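Endonuclease V (Homo sapiens, PDB 6OZE) probably cleaves inosine-containing RNA as a metal-dependent endoribonuclease of the RNase H-like clan. Local coordinates at residues 13-17 against 124-128; 42-46 against 231-235; 72-76 against 234-239. The protein carries 4 engineered substitutions. All blocks are in the same frame, centred on the assembly; numbering follows the deposited sequence. Where two conformers were deposited one is given.

Contact 1: 13-17 against 124-128; sequences QARLK and HHRGF
Phe-128 lays one ring face against the last turn of helix 3-17, over the backbone bond by which Lys-17 N donates to Gln-13 O. At the far end of the ring, Phe-128 CZ comes to 3.4 Å from Leu-16 CB. With CG anti to the backbone N (chi1 -161°), the ring extends from the loop 124-128 onto the helix. Lys-17 passes it in the opposite direction: its CB lies 3.8 Å from Phe-128 CD1, and the fully extended chain carries Lys-17 NZ to Arg-126 O at 3.0 Å. That donor stands 39° out of the carbonyl plane, off the lone-pair directions. On the other flank Gln-13 crosses Arg-126 at about a right angle, and OE1 takes a weak bond from NH1 of this poorly ordered arginine. Gln-13 NE2 is held by Gly-86 O and by water 1, which donates in turn to Phe-128 O at 2.7 Å. Apolar packing around Phe-128 thus seats the helix, while the polar hold between the segments comes mainly from the lysine bond to the type I turn 124-127 and the water bridge; the Arg-126 bond probably adds little, and Gly-127 O, buried without a polar partner, is a likely small cost.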
ATOM      1  N   GLN A  13     -13.858   4.308  10.670  1.00 26.50           N
ATOM      2  CA  GLN A  13     -12.812   3.293  10.598  1.00 25.38           C
ATOM      3  C   GLN A  13     -13.295   1.984  11.198  1.00 28.96           C
ATOM      4  O   GLN A  13     -13.089   0.915  10.617  1.00 29.65           O
ATOM      5  CB  GLN A  13     -11.562   3.770  11.332  1.00 27.94           C
ATOM      6  CG  GLN A  13     -10.793   4.826  10.577  1.00 28.76           C
ATOM      7  CD  GLN A  13      -9.565   5.283  11.340  1.00 29.22           C
ATOM      8  OE1 GLN A  13      -9.592   5.392  12.563  1.00 33.92           O
ATOM      9  NE2 GLN A  13      -8.485   5.561  10.616  1.00 28.64           N
ATOM     10  N   ALA A  14     -13.974   2.052  12.349  1.00 27.85           N
ATOM     11  CA  ALA A  14     -14.489   0.842  12.983  1.00 30.92           C
ATOM     12  C   ALA A  14     -15.533   0.167  12.105  1.00 33.28           C
ATOM     13  O   ALA A  14     -15.538  -1.062  11.966  1.00 32.69           O
ATOM     14  CB  ALA A  14     -15.066   1.167  14.364  1.00 32.61           C
ATOM     15  N   ARG A  15     -16.418   0.959  11.486  1.00 27.27           N
ATOM     16  CA  ARG A  15     -17.432   0.381  10.607  1.00 29.29           C
ATOM     17  C   ARG A  15     -16.786  -0.388   9.470  1.00 31.29           C
ATOM     18  O   ARG A  15     -17.191  -1.511   9.148  1.00 29.70           O
ATOM     19  CB  ARG A  15     -18.316   1.493  10.024  1.00 28.56           C
ATOM     20  CG  ARG A  15     -19.434   0.971   9.105  1.00 28.54           C
ATOM     21  CD  ARG A  15     -20.317   2.106   8.553  1.00 28.53           C
ATOM     22  NE  ARG A  15     -19.686   2.812   7.427  1.00 28.06           N
ATOM     23  CZ  ARG A  15     -20.008   2.618   6.146  1.00 30.20           C
ATOM     24  NH1 ARG A  15     -20.932   1.725   5.814  1.00 30.93           N
ATOM     25  NH2 ARG A  15     -19.423   3.335   5.193  1.00 27.53           N
ATOM     26  N   LEU A  16     -15.797   0.222   8.834  1.00 25.86           N
ATOM     27  CA  LEU A  16     -15.187  -0.379   7.658  1.00 21.84           C
ATOM     28  C   LEU A  16     -14.249  -1.523   8.029  1.00 26.47           C
ATOM     29  O   LEU A  16     -14.165  -2.514   7.294  1.00 29.12           O
ATOM     30  CB  LEU A  16     -14.443   0.690   6.858  1.00 23.74           C
ATOM     31  CG  LEU A  16     -15.347   1.792   6.294  1.00 27.19           C
ATOM     32  CD1 LEU A  16     -14.492   2.770   5.510  1.00 28.45           C
ATOM     33  CD2 LEU A  16     -16.417   1.187   5.412  1.00 27.55           C
ATOM     34  N   LYS A  17     -13.550  -1.411   9.166  1.00 25.53           N
ATOM     35  CA  LYS A  17     -12.622  -2.467   9.582  1.00 27.20           C
ATOM     36  C   LYS A  17     -13.336  -3.795   9.777  1.00 31.83           C
ATOM     37  O   LYS A  17     -12.730  -4.864   9.598  1.00 32.06           O
ATOM     38  CB  LYS A  17     -11.915  -2.062  10.876  1.00 28.47           C
ATOM     39  CG  LYS A  17     -10.876  -3.062  11.394  1.00 33.36           C
ATOM     40  CD  LYS A  17     -10.275  -2.568  12.700  1.00 46.37           C
ATOM     41  CE  LYS A  17      -9.167  -3.489  13.191  1.00 50.81           C
ATOM     42  NZ  LYS A  17      -8.570  -2.989  14.464  1.00 62.78           N
ATOM     43  N   HIS A 124      -1.075  -0.487  11.751  1.00 35.82           N
ATOM     44  CA  HIS A 124      -1.574   0.879  11.771  1.00 34.81           C
ATOM     45  C   HIS A 124      -2.100   1.175  13.167  1.00 37.96           C
ATOM     46  O   HIS A 124      -2.433   0.262  13.927  1.00 41.18           O
ATOM     47  CB  HIS A 124      -2.672   1.040  10.715  1.00 32.80           C
ATOM     48  CG  HIS A 124      -3.279   2.408  10.655  1.00 37.10           C
ATOM     49  ND1 HIS A 124      -4.464   2.718  11.279  1.00 41.66           N
ATOM     50  CD2 HIS A 124      -2.875   3.536  10.024  1.00 38.56           C
ATOM     51  CE1 HIS A 124      -4.765   3.984  11.044  1.00 37.44           C
ATOM     52  NE2 HIS A 124      -3.815   4.504  10.288  1.00 40.57           N
ATOM     53  N   HIS A 125      -2.187   2.475  13.482  1.00 43.98           N
ATOM     54  CA  HIS A 125      -2.622   2.924  14.805  1.00 49.76           C
ATOM     55  C   HIS A 125      -3.902   2.228  15.247  1.00 47.09           C
ATOM     56  O   HIS A 125      -4.062   1.888  16.425  1.00 52.27           O
ATOM     57  CB  HIS A 125      -2.878   4.434  14.782  1.00 51.76           C
ATOM     58  CG  HIS A 125      -1.735   5.249  14.262  1.00 48.42           C
ATOM     59  ND1 HIS A 125      -1.279   5.154  12.966  1.00 47.38           N
ATOM     60  CD2 HIS A 125      -0.977   6.199  14.858  1.00 52.27           C
ATOM     61  CE1 HIS A 125      -0.277   5.997  12.790  1.00 48.66           C
ATOM     62  NE2 HIS A 125      -0.075   6.644  13.922  1.00 51.85           N
ATOM     63  N   ARG A 126      -4.835   2.022  14.316  1.00 48.28           N
ATOM     64  CA  ARG A 126      -6.142   1.461  14.624  1.00 49.55           C
ATOM     65  C   ARG A 126      -6.398   0.153  13.884  1.00 53.72           C
ATOM     66  O   ARG A 126      -7.552  -0.269  13.759  1.00 50.00           O
ATOM     67  CB  ARG A 126      -7.232   2.492  14.318  1.00 58.38           C
ATOM     68  CG  ARG A 126      -8.516   2.340  15.123  1.00 72.26           C
ATOM     69  CD  ARG A 126      -9.325   3.633  15.122  1.00 76.68           C
ATOM     70  NE  ARG A 126      -8.836   4.578  16.121  1.00 79.15           N
ATOM     71  CZ  ARG A 126      -7.938   5.531  15.891  1.00 66.33           C
ATOM     72  NH1 ARG A 126      -7.419   5.688  14.681  1.00 49.75           N
ATOM     73  NH2 ARG A 126      -7.561   6.334  16.879  1.00 74.28           N
ATOM     74  N   GLY A 127      -5.344  -0.508  13.405  1.00 39.22           N
ATOM     75  CA  GLY A 127      -5.537  -1.686  12.582  1.00 44.61           C
ATOM     76  C   GLY A 127      -6.251  -1.419  11.277  1.00 32.93           C
ATOM     77  O   GLY A 127      -6.826  -2.344  10.695  1.00 37.29           O
ATOM     78  N   PHE A 128      -6.211  -0.179  10.780  1.00 31.22           N
ATOM     79  CA  PHE A 128      -6.990   0.167   9.586  1.00 29.34           C
ATOM     80  C   PHE A 128      -6.341   1.322   8.817  1.00 31.45           C
ATOM     81  O   PHE A 128      -6.836   2.458   8.762  1.00 34.17           O
ATOM     82  CB  PHE A 128      -8.445   0.478   9.943  1.00 32.38           C
ATOM     83  CG  PHE A 128      -9.374   0.389   8.770  1.00 29.31           C
ATOM     84  CD1 PHE A 128      -9.593  -0.833   8.146  1.00 30.59           C
ATOM     85  CD2 PHE A 128     -10.020   1.514   8.286  1.00 30.50           C
ATOM     86  CE1 PHE A 128     -10.434  -0.930   7.050  1.00 30.45           C
ATOM     87  CE2 PHE A 128     -10.859   1.416   7.191  1.00 28.75           C
ATOM     88  CZ  PHE A 128     -11.077   0.196   6.585  1.00 28.69           C
TER
HETATM   89  O   HOH W   1      -8.260   4.532   7.895  1.00 28.89           O

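Contact 2: 42-46 against 231-235; sequences GVDVS and ADICS
Ala-231 sets its methyl against the strand 42-46, with CB 3.8 Å from Asp-44 CB and equally near Gly-42 O. The short side chain is consistent with the close approach of the segment axes, 7.4 Å at a crossing angle of -39°. One turn further along, Ser-235 points at the carboxylate of Asp-44 and donates from OG to Asp-44 OD2 at 2.7 Å. Ser-46, two residues beyond Asp-44 in the strand, donates from OG to Asp-44 OD2 at 2.6 Å. The two donors use different lone pairs: Ser-46 arrives on the syn side, towards the other oxygen, and Ser-235 on the anti side. Asp-44 CG stands anti to the backbone N (chi1 173°), which brings the group out to both hydroxyls, and the paired bonds should limit its rotation. The Asp-232 carboxylate lies near Asp-44 OD1; its exact placing is doubtful, because two conformers were modelled, and in the one given its OD2 forms a salt bridge to Arg-236. The Ser-235 hydroxyl is also hydrogen-bonded to Ser-58 OG, so the serine ties the helix to two strands. Asp-44 touches Asp-118 as well, and the grouping of Asp-44, Asp-118 and Asp-232 is consistent with the metal centre of RNase H-like nucleases, although the sodium ions of this structure are bound by other residues. Strand 39-47 lies between strands 54-63 and 115-118, with Asp-44 paired through its backbone to Ser-58 and Val-43 to Leu-116. Helix 226-242 packs on one face of this sheet; Val-43 and Val-45 point away from it and meet Leu-96 of helix 89-106 on the other.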
ATOM      1  N   GLY A  42      -0.698  -0.502  -8.754  1.00 17.55           N
ATOM      2  CA  GLY A  42       0.039   0.257  -7.760  1.00 15.91           C
ATOM      3  C   GLY A  42      -0.580   1.636  -7.644  1.00 16.27           C
ATOM      4  O   GLY A  42      -1.069   2.195  -8.633  1.00 18.86           O
ATOM      5  N   VAL A  43      -0.586   2.161  -6.430  1.00 17.00           N
ATOM      6  CA  VAL A  43      -1.174   3.478  -6.172  1.00 16.63           C
ATOM      7  C   VAL A  43      -0.202   4.326  -5.374  1.00 17.63           C
ATOM      8  O   VAL A  43       0.579   3.817  -4.563  1.00 21.49           O
ATOM      9  CB  VAL A  43      -2.556   3.460  -5.476  1.00 20.40           C
ATOM     10  CG1 VAL A  43      -3.633   2.922  -6.406  1.00 23.89           C
ATOM     11  CG2 VAL A  43      -2.496   2.676  -4.161  1.00 22.93           C
ATOM     12  N   ASP A  44      -0.284   5.649  -5.587  1.00 18.04           N
ATOM     13  CA  ASP A  44       0.570   6.593  -4.888  1.00 19.89           C
ATOM     14  C   ASP A  44      -0.188   7.893  -4.719  1.00 19.36           C
ATOM     15  O   ASP A  44      -0.936   8.290  -5.612  1.00 19.99           O
ATOM     16  CB  ASP A  44       1.812   6.953  -5.705  1.00 22.47           C
ATOM     17  CG  ASP A  44       2.621   8.073  -5.064  1.00 22.28           C
ATOM     18  OD1 ASP A  44       3.246   7.856  -4.003  1.00 24.88           O
ATOM     19  OD2 ASP A  44       2.588   9.205  -5.588  1.00 27.82           O
ATOM     20  N   VAL A  45       0.030   8.544  -3.583  1.00 21.33           N
ATOM     21  CA  VAL A  45      -0.260   9.961  -3.413  1.00 20.51           C
ATOM     22  C   VAL A  45       1.019  10.637  -2.957  1.00 22.96           C
ATOM     23  O   VAL A  45       1.661  10.180  -2.003  1.00 24.42           O
ATOM     24  CB  VAL A  45      -1.390  10.212  -2.398  1.00 23.90           C
ATOM     25  CG1 VAL A  45      -1.624  11.725  -2.231  1.00 27.58           C
ATOM     26  CG2 VAL A  45      -2.650   9.539  -2.867  1.00 24.60           C
ATOM     27  N   SER A  46       1.387  11.727  -3.628  1.00 21.66           N
ATOM     28  CA  SER A  46       2.601  12.463  -3.314  1.00 21.07           C
ATOM     29  C   SER A  46       2.279  13.937  -3.216  1.00 23.64           C
ATOM     30  O   SER A  46       1.698  14.499  -4.144  1.00 25.90           O
ATOM     31  CB  SER A  46       3.645  12.279  -4.419  1.00 23.72           C
ATOM     32  OG  SER A  46       4.122  10.936  -4.416  1.00 24.82           O
ATOM     33  N   ALA A 231       4.079   3.963  -9.805  1.00 18.32           N
ATOM     34  CA  ALA A 231       3.098   4.973  -9.410  1.00 18.92           C
ATOM     35  C   ALA A 231       3.796   6.186  -8.809  1.00 19.60           C
ATOM     36  O   ALA A 231       3.378   7.326  -9.058  1.00 20.33           O
ATOM     37  CB  ALA A 231       2.066   4.371  -8.454  1.00 18.73           C
ATOM     38  N   ASP A 232       4.878   5.962  -8.056  1.00 20.25           N
ATOM     39  CA  ASP A 232       5.640   7.076  -7.504  0.70 19.73           C
ATOM     40  C   ASP A 232       6.252   7.917  -8.620  1.00 22.92           C
ATOM     41  O   ASP A 232       6.191   9.154  -8.576  1.00 23.44           O
ATOM     42  CB  ASP A 232       6.727   6.558  -6.565  0.70 24.37           C
ATOM     43  CG  ASP A 232       7.495   7.682  -5.897  0.70 38.09           C
ATOM     44  OD1 ASP A 232       6.923   8.353  -5.010  0.70 47.46           O
ATOM     45  OD2 ASP A 232       8.666   7.902  -6.266  0.70 48.61           O
ATOM     46  N   ILE A 233       6.853   7.267  -9.615  1.00 21.96           N
ATOM     47  CA  ILE A 233       7.438   7.974 -10.750  1.00 22.37           C
ATOM     48  C   ILE A 233       6.370   8.756 -11.493  1.00 21.84           C
ATOM     49  O   ILE A 233       6.573   9.923 -11.843  1.00 24.31           O
ATOM     50  CB  ILE A 233       8.170   6.986 -11.676  1.00 25.81           C
ATOM     51  CG1 ILE A 233       9.413   6.423 -10.972  1.00 25.86           C
ATOM     52  CG2 ILE A 233       8.560   7.660 -12.998  1.00 30.60           C
ATOM     53  CD1 ILE A 233      10.026   5.222 -11.656  1.00 30.16           C
ATOM     54  N   CYS A 234       5.212   8.133 -11.746  1.00 19.55           N
ATOM     55  CA  CYS A 234       4.137   8.849 -12.440  1.00 20.89           C
ATOM     56  C   CYS A 234       3.732  10.118 -11.689  1.00 21.95           C
ATOM     57  O   CYS A 234       3.510  11.174 -12.304  1.00 21.89           O
ATOM     58  CB  CYS A 234       2.926   7.931 -12.601  1.00 24.02           C
ATOM     59  SG  CYS A 234       3.082   6.771 -13.960  1.00 31.72           S
ATOM     60  N   SER A 235       3.606  10.036 -10.364  1.00 21.32           N
ATOM     61  CA  SER A 235       3.194  11.220  -9.610  1.00 19.33           C
ATOM     62  C   SER A 235       4.253  12.312  -9.686  1.00 22.53           C
ATOM     63  O   SER A 235       3.922  13.496  -9.855  1.00 23.19           O
ATOM     64  CB  SER A 235       2.927  10.881  -8.148  1.00 21.28           C
ATOM     65  OG  SER A 235       1.760  10.120  -8.008  1.00 22.95           O
TER

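Contact 3: 72-76 against 234-239; sequences EESRM and CSREHI
Ser-74 meets His-238 over the face of its imidazole: Ser-74 CB lies 4.0 Å from the ring centroid, only 25° off the normal, a CH-pi contact. The carbonyl oxygen of Ser-74 also stands over a face of the ring, offset towards the rim. His-238 CG is anti to the backbone N (chi1 -164°), which swings the ring off the helix and onto the strand. Beside it, Met-76 folds back through bent torsions, and its sulfur reaches two residues. Met-76 SD is 3.8 Å from His-238 CD2, an oblique sulfur-aromatic approach, and 3.9 Å from Ile-239 CG1. Towards the start of the strand, Cys-234 CB lies 3.5 Å from Ser-74 OG and Cys-234 SG 3.7 Å from Glu-72 OE1. No direct hydrogen bond joins the segments. Water 2 bridges them instead, accepting from Met-76 N at 3.0 Å and sitting in the plane of the His-238 ring at NE2, a position that should help fix the ring's rotation. In the next shell, Ser-74 OG is hydrogen-bonded to Ser-58 OG, which ties it to strand 54-63, and Cys-56 of that strand touches Ser-74, His-238 and Ile-239. On the other face of the strand, Arg-75 and Glu-73 form a salt bridge whose hydrogen bond is weak, and both touch Leu-99 of helix 89-106. Strand 69-78 is the edge of an antiparallel meander followed by parallel strands 115-118 and 142-146, order 3-2-1-4-5. Helix 226-242 crosses it at 48° between segment axes, helix 89-106 lies on the other face, and this topology marks the RNase H-like fold.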
ATOM      1  N   GLU A  72      -1.762   3.791 -16.962  1.00 25.66           N
ATOM      2  CA  GLU A  72      -1.307   4.758 -15.975  1.00 23.75           C
ATOM      3  C   GLU A  72      -2.197   5.986 -16.020  1.00 21.21           C
ATOM      4  O   GLU A  72      -2.590   6.441 -17.099  1.00 24.45           O
ATOM      5  CB  GLU A  72       0.156   5.162 -16.199  1.00 27.57           C
ATOM      6  CG  GLU A  72       0.457   5.726 -17.569  1.00 39.25           C
ATOM      7  CD  GLU A  72       1.940   5.974 -17.777  1.00 50.94           C
ATOM      8  OE1 GLU A  72       2.756   5.148 -17.312  1.00 54.24           O
ATOM      9  OE2 GLU A  72       2.288   6.997 -18.398  1.00 58.60           O
ATOM     10  N   GLU A  73      -2.530   6.507 -14.839  1.00 21.96           N
ATOM     11  CA  GLU A  73      -3.286   7.748 -14.760  1.00 22.23           C
ATOM     12  C   GLU A  73      -2.834   8.512 -13.529  1.00 23.06           C
ATOM     13  O   GLU A  73      -2.716   7.933 -12.446  1.00 21.60           O
ATOM     14  CB  GLU A  73      -4.789   7.475 -14.709  1.00 24.16           C
ATOM     15  CG  GLU A  73      -5.659   8.754 -14.660  1.00 25.26           C
ATOM     16  CD  GLU A  73      -5.599   9.593 -15.933  1.00 37.70           C
ATOM     17  OE1 GLU A  73      -5.244   9.059 -17.006  1.00 36.31           O
ATOM     18  OE2 GLU A  73      -5.933  10.796 -15.863  1.00 47.72           O
ATOM     19  N   SER A  74      -2.582   9.814 -13.699  1.00 22.37           N
ATOM     20  CA  SER A  74      -2.169  10.680 -12.600  1.00 21.69           C
ATOM     21  C   SER A  74      -3.045  11.918 -12.628  1.00 22.51           C
ATOM     22  O   SER A  74      -3.398  12.405 -13.707  1.00 26.14           O
ATOM     23  CB  SER A  74      -0.728  11.145 -12.773  1.00 24.53           C
ATOM     24  OG  SER A  74       0.171  10.041 -12.694  1.00 27.93           O
ATOM     25  N   ARG A  75      -3.405  12.425 -11.453  1.00 19.09           N
ATOM     26  CA  ARG A  75      -4.228  13.627 -11.378  1.00 20.79           C
ATOM     27  C   ARG A  75      -3.765  14.487 -10.217  1.00 20.47           C
ATOM     28  O   ARG A  75      -3.565  13.983  -9.109  1.00 20.43           O
ATOM     29  CB  ARG A  75      -5.703  13.264 -11.191  1.00 27.12           C
ATOM     30  CG  ARG A  75      -6.299  12.557 -12.379  1.00 39.14           C
ATOM     31  CD  ARG A  75      -7.596  13.209 -12.798  1.00 56.54           C
ATOM     32  NE  ARG A  75      -8.728  12.331 -12.533  1.00 69.75           N
ATOM     33  CZ  ARG A  75      -9.082  11.325 -13.322  1.00 73.84           C
ATOM     34  NH1 ARG A  75      -8.390  11.077 -14.428  1.00 75.24           N
ATOM     35  NH2 ARG A  75     -10.125  10.569 -13.010  1.00 75.38           N
ATOM     36  N   MET A  76      -3.621  15.789 -10.459  1.00 22.06           N
ATOM     37  CA  MET A  76      -3.404  16.720  -9.362  1.00 21.83           C
ATOM     38  C   MET A  76      -4.699  16.884  -8.578  1.00 21.45           C
ATOM     39  O   MET A  76      -5.784  17.002  -9.161  1.00 24.87           O
ATOM     40  CB  MET A  76      -2.986  18.101  -9.873  1.00 23.35           C
ATOM     41  CG  MET A  76      -1.710  18.170 -10.707  1.00 24.49           C
ATOM     42  SD  MET A  76      -0.247  17.549  -9.822  1.00 26.05           S
ATOM     43  CE  MET A  76      -0.113  18.768  -8.521  1.00 30.71           C
ATOM     44  N   CYS A 234       5.212   8.133 -11.746  1.00 19.55           N
ATOM     45  CA  CYS A 234       4.137   8.849 -12.440  1.00 20.89           C
ATOM     46  C   CYS A 234       3.732  10.118 -11.689  1.00 21.95           C
ATOM     47  O   CYS A 234       3.510  11.174 -12.304  1.00 21.89           O
ATOM     48  CB  CYS A 234       2.926   7.931 -12.601  1.00 24.02           C
ATOM     49  SG  CYS A 234       3.082   6.771 -13.960  1.00 31.72           S
ATOM     50  N   SER A 235       3.606  10.036 -10.364  1.00 21.32           N
ATOM     51  CA  SER A 235       3.194  11.220  -9.610  1.00 19.33           C
ATOM     52  C   SER A 235       4.253  12.312  -9.686  1.00 22.53           C
ATOM     53  O   SER A 235       3.922  13.496  -9.855  1.00 23.19           O
ATOM     54  CB  SER A 235       2.927  10.881  -8.148  1.00 21.28           C
ATOM     55  OG  SER A 235       1.760  10.120  -8.008  1.00 22.95           O
ATOM     56  N   ARG A 236       5.523  11.942  -9.536  1.00 23.20           N
ATOM     57  CA  ARG A 236       6.589  12.939  -9.596  1.00 22.84           C
ATOM     58  C   ARG A 236       6.633  13.601 -10.963  1.00 25.41           C
ATOM     59  O   ARG A 236       6.723  14.835 -11.063  1.00 23.94           O
ATOM     60  CB  ARG A 236       7.935  12.300  -9.255  1.00 28.36           C
ATOM     61  CG  ARG A 236       8.141  12.132  -7.757  1.00 45.01           C
ATOM     62  CD  ARG A 236       9.512  11.562  -7.446  1.00 62.81           C
ATOM     63  NE  ARG A 236       9.690  10.245  -8.045  1.00 69.80           N
ATOM     64  CZ  ARG A 236      10.732   9.455  -7.819  1.00 74.84           C
ATOM     65  NH1 ARG A 236      11.699   9.844  -6.999  1.00 79.64           N
ATOM     66  NH2 ARG A 236      10.802   8.270  -8.409  1.00 75.21           N
ATOM     67  N   GLU A 237       6.505  12.809 -12.029  1.00 22.85           N
ATOM     68  CA  GLU A 237       6.514  13.382 -13.370  1.00 22.20           C
ATOM     69  C   GLU A 237       5.317  14.296 -13.587  1.00 22.09           C
ATOM     70  O   GLU A 237       5.441  15.357 -14.211  1.00 24.82           O
ATOM     71  CB  GLU A 237       6.500  12.280 -14.427  1.00 26.48           C
ATOM     72  CG  GLU A 237       7.779  11.466 -14.505  1.00 39.51           C
ATOM     73  CD  GLU A 237       7.692  10.357 -15.537  1.00 60.11           C
ATOM     74  OE1 GLU A 237       6.574  10.089 -16.030  1.00 65.30           O
ATOM     75  OE2 GLU A 237       8.740   9.756 -15.853  1.00 67.76           O
ATOM     76  N   HIS A 238       4.138  13.885 -13.108  1.00 21.47           N
ATOM     77  CA  HIS A 238       2.946  14.704 -13.317  1.00 22.55           C
ATOM     78  C   HIS A 238       3.050  16.027 -12.574  1.00 22.57           C
ATOM     79  O   HIS A 238       2.624  17.064 -13.083  1.00 24.14           O
ATOM     80  CB  HIS A 238       1.704  13.944 -12.860  1.00 21.74           C
ATOM     81  CG  HIS A 238       0.430  14.513 -13.371  1.00 23.52           C
ATOM     82  ND1 HIS A 238       0.084  14.485 -14.706  1.00 31.10           N
ATOM     83  CD2 HIS A 238      -0.579  15.150 -12.733  1.00 25.48           C
ATOM     84  CE1 HIS A 238      -1.089  15.072 -14.866  1.00 35.71           C
ATOM     85  NE2 HIS A 238      -1.514  15.481 -13.683  1.00 30.83           N
ATOM     86  N   ILE A 239       3.614  16.012 -11.368  1.00 23.58           N
ATOM     87  CA  ILE A 239       3.816  17.265 -10.637  1.00 21.89           C
ATOM     88  C   ILE A 239       4.777  18.174 -11.397  1.00 23.40           C
ATOM     89  O   ILE A 239       4.536  19.379 -11.555  1.00 24.29           O
ATOM     90  CB  ILE A 239       4.328  16.965  -9.215  1.00 24.94           C
ATOM     91  CG1 ILE A 239       3.207  16.337  -8.384  1.00 22.47           C
ATOM     92  CG2 ILE A 239       4.930  18.228  -8.573  1.00 25.84           C
ATOM     93  CD1 ILE A 239       3.699  15.712  -7.091  1.00 23.45           C
TER
HETATM   94  O   HOH W   2      -4.075  16.739 -13.253  1.00 29.15           O

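Contacts 2 and 3 lie side by side, their centres about 7 Å apart, and share Cys-234 and Ser-235 of helix 226-242. That helix lies over the 69-78, 54-63 and 39-47 side of the mixed sheet, so the C-terminal end of the chain packs back on its first three strands. Contact 1 is separate: its centre is about 24 Å from that of contact 2, on the opposite side of the chain's centre, and about 28 Å from that of contact 3. It attaches helix 3-17 to the loop after strand 115-118. Along the chain its segments alternate with those of the other two, so that both terminal helices pack against parts of the chain distant in sequence.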